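Long-range contact in phosphosugar isomerase (Escherichia coli O6:H1, PDB 5UQI), which probably interconverts arabinose-5-phosphate and its ketose isomer ribulose-5-phosphate, as a sugar isomerase of the SIS family: residues Ala33-Val38 with Leu137-Pro142. Residues are numbered along the deposited sequence; the frame is centred on the assembly and turned at random.
Sequences ANLIKV and LSVEIP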
loop_
_atom_site.group_PDB
_atom_site.type_symbol
_atom_site.label_atom_id
_atom_site.label_comp_id
_atom_site.label_asym_id
_atom_site.label_seq_id
_atom_site.Cartn_x
_atom_site.Cartn_y
_atom_site.Cartn_z
ATOM N N ALA A 33 -8.279 -10.698 -6.378
ATOM C CA ALA A 33 -8.302 -11.032 -7.781
ATOM C C ALA A 33 -8.703 -9.824 -8.613
ATOM O O ALA A 33 -8.082 -9.548 -9.652
ATOM C CB ALA A 33 -9.251 -12.207 -8.010
ATOM N N ASN A 34 -9.742 -9.090 -8.176
ATOM C CA ASN A 34 -10.131 -7.871 -8.881
ATOM C C ASN A 34 -8.977 -6.848 -8.846
ATOM O O ASN A 34 -8.734 -6.189 -9.859
ATOM C CB ASN A 34 -11.345 -7.231 -8.244
ATOM C CG ASN A 34 -12.605 -7.914 -8.667
ATOM O OD1 ASN A 34 -12.641 -8.611 -9.697
ATOM N ND2 ASN A 34 -13.628 -7.738 -7.892
ATOM N N LEU A 35 -8.239 -6.813 -7.733
ATOM C CA LEU A 35 -7.084 -5.872 -7.646
ATOM C C LEU A 35 -6.060 -6.189 -8.745
ATOM O O LEU A 35 -5.590 -5.289 -9.492
ATOM C CB LEU A 35 -6.496 -5.919 -6.231
ATOM C CG LEU A 35 -5.176 -5.114 -6.065
ATOM C CD1 LEU A 35 -5.458 -3.609 -6.288
ATOM C CD2 LEU A 35 -4.629 -5.351 -4.683
ATOM N N ILE A 36 -5.733 -7.481 -8.873
ATOM C CA ILE A 36 -4.775 -7.902 -9.887
ATOM C C ILE A 36 -5.252 -7.528 -11.294
ATOM O O ILE A 36 -4.490 -7.014 -12.103
ATOM C CB ILE A 36 -4.440 -9.426 -9.782
ATOM C CG1 ILE A 36 -3.602 -9.722 -8.538
ATOM C CG2 ILE A 36 -3.734 -9.920 -11.057
ATOM C CD1 ILE A 36 -2.193 -9.187 -8.573
ATOM N N LYS A 37 -6.507 -7.833 -11.615
ATOM C CA LYS A 37 -7.063 -7.493 -12.918
ATOM C C LYS A 37 -7.048 -6.025 -13.255
ATOM O O LYS A 37 -6.687 -5.672 -14.354
ATOM C CB LYS A 37 -8.479 -8.060 -13.018
ATOM C CG LYS A 37 -8.469 -9.575 -12.911
ATOM C CD LYS A 37 -9.882 -10.143 -12.942
ATOM C CE LYS A 37 -9.855 -11.624 -12.631
ATOM N NZ LYS A 37 -11.258 -12.114 -12.543
ATOM N N VAL A 38 -7.408 -5.167 -12.299
ATOM C CA VAL A 38 -7.379 -3.699 -12.505
ATOM C C VAL A 38 -5.946 -3.281 -12.773
ATOM O O VAL A 38 -5.688 -2.540 -13.712
ATOM C CB VAL A 38 -7.896 -2.894 -11.310
ATOM C CG1 VAL A 38 -7.631 -1.396 -11.485
ATOM C CG2 VAL A 38 -9.397 -3.131 -11.075
ATOM N N LEU A 137 -12.167 0.839 -6.116
ATOM C CA LEU A 137 -11.902 -0.468 -5.549
ATOM C C LEU A 137 -11.317 -0.237 -4.166
ATOM O O LEU A 137 -10.203 0.330 -4.012
ATOM C CB LEU A 137 -10.981 -1.305 -6.455
ATOM C CG LEU A 137 -10.622 -2.663 -5.837
ATOM C CD1 LEU A 137 -11.834 -3.589 -5.719
ATOM C CD2 LEU A 137 -9.556 -3.297 -6.694
ATOM N N SER A 138 -12.060 -0.681 -3.163
ATOM C CA SER A 138 -11.564 -0.751 -1.775
ATOM C C SER A 138 -10.983 -2.114 -1.481
ATOM O O SER A 138 -11.688 -3.178 -1.598
ATOM C CB SER A 138 -12.706 -0.438 -0.763
ATOM O OG SER A 138 -12.307 -0.801 0.560
ATOM N N VAL A 139 -9.705 -2.107 -1.050
ATOM C CA VAL A 139 -9.064 -3.311 -0.625
ATOM C C VAL A 139 -8.936 -3.201 0.881
ATOM O O VAL A 139 -8.292 -2.251 1.422
ATOM C CB VAL A 139 -7.664 -3.424 -1.261
ATOM C CG1 VAL A 139 -6.958 -4.653 -0.738
ATOM C CG2 VAL A 139 -7.759 -3.456 -2.763
ATOM N N GLU A 140 -9.501 -4.151 1.615
ATOM C CA GLU A 140 -9.533 -4.072 3.070
ATOM C C GLU A 140 -8.372 -4.938 3.572
ATOM O O GLU A 140 -8.225 -6.123 3.191
ATOM C CB GLU A 140 -10.903 -4.516 3.627
ATOM C CG GLU A 140 -11.042 -4.411 5.131
ATOM C CD GLU A 140 -12.464 -4.787 5.581
ATOM O OE1 GLU A 140 -12.657 -6.005 5.709
ATOM O OE2 GLU A 140 -13.386 -3.934 5.746
ATOM N N ILE A 141 -7.471 -4.315 4.328
ATOM C CA ILE A 141 -6.321 -5.021 4.895
ATOM C C ILE A 141 -6.507 -4.881 6.403
ATOM O O ILE A 141 -6.059 -3.897 6.994
ATOM C CB ILE A 141 -4.997 -4.384 4.450
ATOM C CG1 ILE A 141 -4.936 -4.373 2.897
ATOM C CG2 ILE A 141 -3.829 -5.165 5.107
ATOM C CD1 ILE A 141 -3.708 -3.735 2.283
ATOM N N PRO A 142 -7.168 -5.879 7.024
ATOM C CA PRO A 142 -7.549 -5.759 8.424
ATOM C C PRO A 142 -6.306 -5.810 9.342
ATOM O O PRO A 142 -5.399 -6.645 9.148
ATOM C CB PRO A 142 -8.474 -6.974 8.632
ATOM C CG PRO A 142 -7.949 -7.997 7.678
ATOM C CD PRO A 142 -7.358 -7.253 6.506
#
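Leu-35 on helix 32-41 meets Leu-137 and Val-139 on strand 137-140, the axes of the two short segments passing 9.6 Å apart with their N-to-C directions at 133°, nearer antiparallel than parallel. The contact is made by van der Waals packing, mainly of aliphatic groups. Leu-137 makes the closest approach: with its CG anti to the backbone N (chi1 177°), it sets methyl CD2 against the helix backbone itself, 3.7 Å from Leu-35 CA. The same methyl packs on the stem of the Leu-35 side chain, 4.1 Å from CB, and is also touched more loosely by Val-38, whose CG2 lies 4.4 Å from Leu-137 CD2. Its other methyl, CD1, grazes the exposed Asn-34, whose CB is 4.5 Å from Leu-137 CD1. Leu-35 crosses both strand side chains at about a right angle. Its CD2 extends on to Val-139, where it meets methyl CG2 at 4.1 Å, two residues along on the same side of the strand. Strand 137-140, outermost within this chain in the parallel sheet of the SIS domain, bonds through its backbone to strand 120-124, from which Ile-121 packs on Leu-35 and Phe-123 on Val-139. Tyr-119 touches both Val-38 and Leu-137. Helix 32-41 thus lies over one sheet face beside helix 156-175, which packs on Ile-141 further along and meets Ile-36 through Leu-172 and Leu-175.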